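PDB 6ER1: centrosome-associated zinc finger protein Cp190 from Drosophila melanogaster, which helps organise chromatin domains and boundaries after recruitment by insulator DNA-binding proteins, and forms homodimers through its N-terminal BTB domain. Local coordinates for residues N79-A83 and D84-P88; G18-F21 and L22-Q26. All blocks are in the same frame, centred on the assembly; numbering follows the deposited sequence.

Contact 1 of 2, residues N79-A83 and D84-P88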
# COMPACT_ATOMS: atom_id res chain seq x y z
N ASN A 79 -5.41 26.03 5.08
CA ASN A 79 -6.64 26.67 4.58
C ASN A 79 -6.88 26.48 3.10
O ASN A 79 -8.03 26.34 2.68
CB ASN A 79 -6.61 28.15 4.90
CG ASN A 79 -6.71 28.42 6.38
OD1 ASN A 79 -7.21 27.60 7.15
ND2 ASN A 79 -6.23 29.58 6.79
N GLU A 80 -5.79 26.40 2.32
CA GLU A 80 -5.92 26.22 0.87
C GLU A 80 -6.09 24.78 0.44
O GLU A 80 -6.16 24.53 -0.77
CB GLU A 80 -4.72 26.81 0.10
CG GLU A 80 -3.37 26.05 0.17
CD GLU A 80 -2.52 26.47 1.34
OE1 GLU A 80 -3.10 26.95 2.36
OE2 GLU A 80 -1.30 26.29 1.25
N PHE A 81 -6.16 23.83 1.39
CA PHE A 81 -6.12 22.41 1.06
C PHE A 81 -7.18 21.70 1.88
O PHE A 81 -6.91 20.97 2.84
CB PHE A 81 -4.69 21.89 1.35
CG PHE A 81 -4.35 20.56 0.74
CD1 PHE A 81 -4.32 20.40 -0.62
CD2 PHE A 81 -3.97 19.49 1.55
CE1 PHE A 81 -3.92 19.19 -1.19
CE2 PHE A 81 -3.56 18.29 0.98
CZ PHE A 81 -3.56 18.13 -0.39
N GLN A 82 -8.44 22.00 1.54
CA GLN A 82 -9.61 21.47 2.25
C GLN A 82 -10.29 20.40 1.46
O GLN A 82 -9.80 19.93 0.40
CB GLN A 82 -10.54 22.64 2.62
CG GLN A 82 -9.85 23.59 3.57
CD GLN A 82 -9.70 23.00 4.97
OE1 GLN A 82 -10.70 22.56 5.59
NE2 GLN A 82 -8.50 23.06 5.53
N ALA A 83 -11.41 19.88 1.96
CA ALA A 83 -11.99 18.64 1.42
C ALA A 83 -12.38 18.76 -0.05
O ALA A 83 -12.37 17.78 -0.77
CB ALA A 83 -13.17 18.16 2.26
N ASP A 84 -12.77 19.98 -0.50
CA ASP A 84 -13.13 20.12 -1.90
C ASP A 84 -12.08 19.64 -2.94
O ASP A 84 -12.42 19.18 -4.00
CB ASP A 84 -13.59 21.56 -2.27
CG ASP A 84 -12.55 22.63 -2.02
OD1 ASP A 84 -11.55 22.38 -1.29
OD2 ASP A 84 -12.73 23.73 -2.59
N VAL A 85 -10.81 19.83 -2.59
CA VAL A 85 -9.71 19.32 -3.42
C VAL A 85 -9.11 18.02 -2.86
O VAL A 85 -8.77 17.13 -3.67
CB VAL A 85 -8.61 20.38 -3.70
CG1 VAL A 85 -9.20 21.56 -4.46
CG2 VAL A 85 -7.90 20.82 -2.43
N VAL A 86 -9.07 17.90 -1.54
CA VAL A 86 -8.39 16.74 -0.93
C VAL A 86 -9.14 15.47 -1.20
O VAL A 86 -8.56 14.41 -1.54
CB VAL A 86 -8.10 16.92 0.55
CG1 VAL A 86 -7.61 15.63 1.21
CG2 VAL A 86 -7.16 18.10 0.78
N VAL A 87 -10.46 15.48 -1.05
CA VAL A 87 -11.21 14.24 -1.24
C VAL A 87 -11.12 13.66 -2.65
O VAL A 87 -10.73 12.47 -2.78
CB VAL A 87 -12.69 14.40 -0.75
CG1 VAL A 87 -13.53 13.22 -1.20
CG2 VAL A 87 -12.69 14.54 0.76
N PRO A 88 -11.28 14.48 -3.70
CA PRO A 88 -11.13 13.92 -5.05
C PRO A 88 -9.65 13.46 -5.31
O PRO A 88 -9.48 12.44 -6.01
CB PRO A 88 -11.56 15.03 -6.01
CG PRO A 88 -12.14 16.04 -5.18
CD PRO A 88 -11.93 15.81 -3.74
O HOH W 1 -9.34 23.76 -0.62
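Val86 N and Val85 N both reach back to Gln82 O at the N-cap of helix 83-95, Val86 N at 2.9 Å and in the carbonyl plane, Val85 N at a longer 3.2 Å and above that plane, while Val87 N follows with a bond to Ala83 O. On the apolar side, Val86 CG2 sits almost squarely over the Phe81 ring, 3.5 Å from its centroid and 9° off the ring normal, a CH-pi contact. Two torsions bring this about: Phe81 CG lies anti to its own backbone N (chi1 -164°), and the touching methyl of Val86 lies anti to the carbonyl carbon, back toward the residues leading into the helix. Val85 CG2 approaches the same ring obliquely, 4.0 Å from Phe81 CD1.

In the BTB/POZ fold of this N-terminal domain, the turn carries the chain from strand 74-76 into helix 83-95, and Phe81 reaches between helices 60-67 and 105-115, meeting Tyr60 edge-to-face. Were an alanine to take the place of Phe81, Val86 CG2 would probably lose the ring face beneath it and a gap would open toward those two helices.

The polar side is held differently. Asp84 OD1 receives a hydrogen from water 1 at 2.7 Å, and the same water accepts from Gln82 N, tying the capping residue to the first turn; Val85 N adds only a weak bond to Asp84 OD1. The other carboxylate oxygen forms a salt bridge with Lys107. Rather than capping the helix, the Gln82 side chain bends at chi2 and pairs its amide with Arg42 N and Pro78 O. At Pro88 the helix kinks, the proline nitrogen having no bond to the preceding turn, and its CD lies 3.6 Å from Ala83 O.

Contact 2 of 2, residues G18-F21 and L22-Q26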
# COMPACT_ATOMS: atom_id res chain seq x y z
N GLY A 18 -1.43 -5.96 -9.88
CA GLY A 18 -1.80 -4.61 -9.54
C GLY A 18 -3.30 -4.44 -9.32
O GLY A 18 -3.71 -3.74 -8.42
N VAL A 19 -4.10 -5.07 -10.17
CA VAL A 19 -5.56 -5.05 -10.08
C VAL A 19 -6.00 -5.76 -8.80
O VAL A 19 -6.84 -5.21 -8.04
CB VAL A 19 -6.17 -5.69 -11.36
CG1 VAL A 19 -7.66 -5.85 -11.26
CG2 VAL A 19 -5.80 -4.89 -12.60
N PHE A 20 -5.42 -6.94 -8.53
CA PHE A 20 -5.68 -7.66 -7.27
C PHE A 20 -5.41 -6.77 -6.05
O PHE A 20 -6.24 -6.64 -5.15
CB PHE A 20 -4.86 -8.96 -7.23
CG PHE A 20 -4.84 -9.65 -5.88
CD1 PHE A 20 -5.86 -10.50 -5.49
CD2 PHE A 20 -3.83 -9.40 -4.96
CE1 PHE A 20 -5.86 -11.09 -4.24
CE2 PHE A 20 -3.84 -9.96 -3.70
CZ PHE A 20 -4.84 -10.82 -3.34
N PHE A 21 -4.24 -6.16 -6.03
CA PHE A 21 -3.78 -5.44 -4.89
C PHE A 21 -4.61 -4.18 -4.63
O PHE A 21 -4.98 -3.90 -3.49
CB PHE A 21 -2.29 -5.07 -5.01
CG PHE A 21 -1.78 -4.41 -3.79
CD1 PHE A 21 -1.41 -5.17 -2.69
CD2 PHE A 21 -1.76 -3.02 -3.69
CE1 PHE A 21 -1.01 -4.57 -1.52
CE2 PHE A 21 -1.36 -2.42 -2.51
CZ PHE A 21 -1.00 -3.20 -1.44
N LEU A 22 -4.91 -3.44 -5.70
CA LEU A 22 -5.71 -2.24 -5.59
C LEU A 22 -7.08 -2.53 -5.01
O LEU A 22 -7.60 -1.73 -4.23
CB LEU A 22 -5.78 -1.49 -6.91
CG LEU A 22 -4.58 -0.67 -7.31
CD1 LEU A 22 -4.79 -0.02 -8.67
CD2 LEU A 22 -4.21 0.36 -6.26
N GLN A 23 -7.69 -3.65 -5.40
CA GLN A 23 -9.00 -3.99 -4.86
C GLN A 23 -8.92 -4.13 -3.35
O GLN A 23 -9.80 -3.67 -2.59
CB GLN A 23 -9.54 -5.26 -5.51
CG GLN A 23 -11.01 -5.56 -5.21
CD GLN A 23 -11.28 -6.42 -3.96
OE1 GLN A 23 -12.28 -6.18 -3.26
NE2 GLN A 23 -10.45 -7.44 -3.69
N LYS A 24 -7.85 -4.79 -2.89
CA LYS A 24 -7.67 -4.98 -1.44
C LYS A 24 -7.40 -3.68 -0.71
O LYS A 24 -7.98 -3.40 0.36
CB LYS A 24 -6.52 -5.98 -1.16
CG LYS A 24 -6.74 -7.38 -1.72
CD LYS A 24 -7.87 -8.11 -1.03
CE LYS A 24 -8.11 -9.49 -1.60
NZ LYS A 24 -9.27 -10.12 -0.91
N LEU A 25 -6.55 -2.85 -1.31
CA LEU A 25 -6.22 -1.57 -0.74
C LEU A 25 -7.45 -0.63 -0.64
O LEU A 25 -7.64 0.05 0.36
CB LEU A 25 -5.18 -0.88 -1.62
CG LEU A 25 -4.67 0.48 -1.21
CD1 LEU A 25 -3.87 0.43 0.09
CD2 LEU A 25 -3.91 1.16 -2.36
N GLN A 26 -8.25 -0.62 -1.68
CA GLN A 26 -9.49 0.21 -1.70
C GLN A 26 -10.42 -0.22 -0.59
O GLN A 26 -10.99 0.62 0.11
CB GLN A 26 -10.10 0.09 -3.07
CG GLN A 26 -9.34 0.91 -4.08
CD GLN A 26 -9.62 0.51 -5.50
OE1 GLN A 26 -10.60 -0.20 -5.79
NE2 GLN A 26 -8.81 1.01 -6.42
O HOH W 2 -8.53 -8.42 -5.00
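Lys24 lays its aliphatic chain across Phe20, one turn earlier on the same helix. Its CG stands 4.2 Å above the ring plane, offset toward the rim, and further out Lys24 CE comes within 3.8 Å of Phe20 CE1. The bend at chi2 of the lysine (-67°) carries the chain obliquely across the ring, and its methylene carbons make the contact. Next to this pair, the Phe21 ring brings CE2 to 4.2 Å from Leu25 CB, a lighter apolar touch made obliquely to the ring. Leu22 packs more closely against backbone than against any side chain here, with Leu22 CB and CG each 3.4 Å from Gly18 O.

Behind these contacts runs the regular i to i+4 bonding of an alpha-helix. Leu22 N donates to Gly18 O at 3.0 Å and Leu25 N to Phe21 O at 2.9 Å, and Gln23 N bonds to Val19 O. The bond from Lys24 N to Phe20 O is weak, and water 2 donates to that same oxygen at 2.9 Å, giving the carbonyl a second partner.

Outward from the helix lies the dimer partner. Phe21 packs on Phe21 of the second subunit, Leu22 on Gly18 of that subunit, and both Phe20 and Lys24 rest on its Ala56, while Trp17 of the same chain stacks with Phe20. This stretch therefore belongs to the interface through which the BTB domain homodimerises. Helix 17-31 itself joins strand 9-13 to strand 37-40, and within its own subunit it leans on the end of helix 83-95, where Leu25 touches Tyr94 and Gln26 NE2 donates to the Tyr94 carbonyl.

Overall arrangement
The two contacts lie on opposite sides of the chain's centre, 25 Å apart between centres and about 11 Å at their nearest atoms, so they do not touch. Helix 83-95 links them: contact 1 forms its N-terminal start, and residues 22-26 of contact 2 pack against Tyr94 and Thr95 at its far end. Their surroundings differ accordingly. Contact 1 faces helices of its own subunit and meets no other protein chain of the assembly, whereas contact 2, which comes first along the sequence, faces the second subunit. Contact 1 thus joins helices within one BTB domain, with Phe81, Val85 and Val86 buried, while contact 2 lies at the dimer interface.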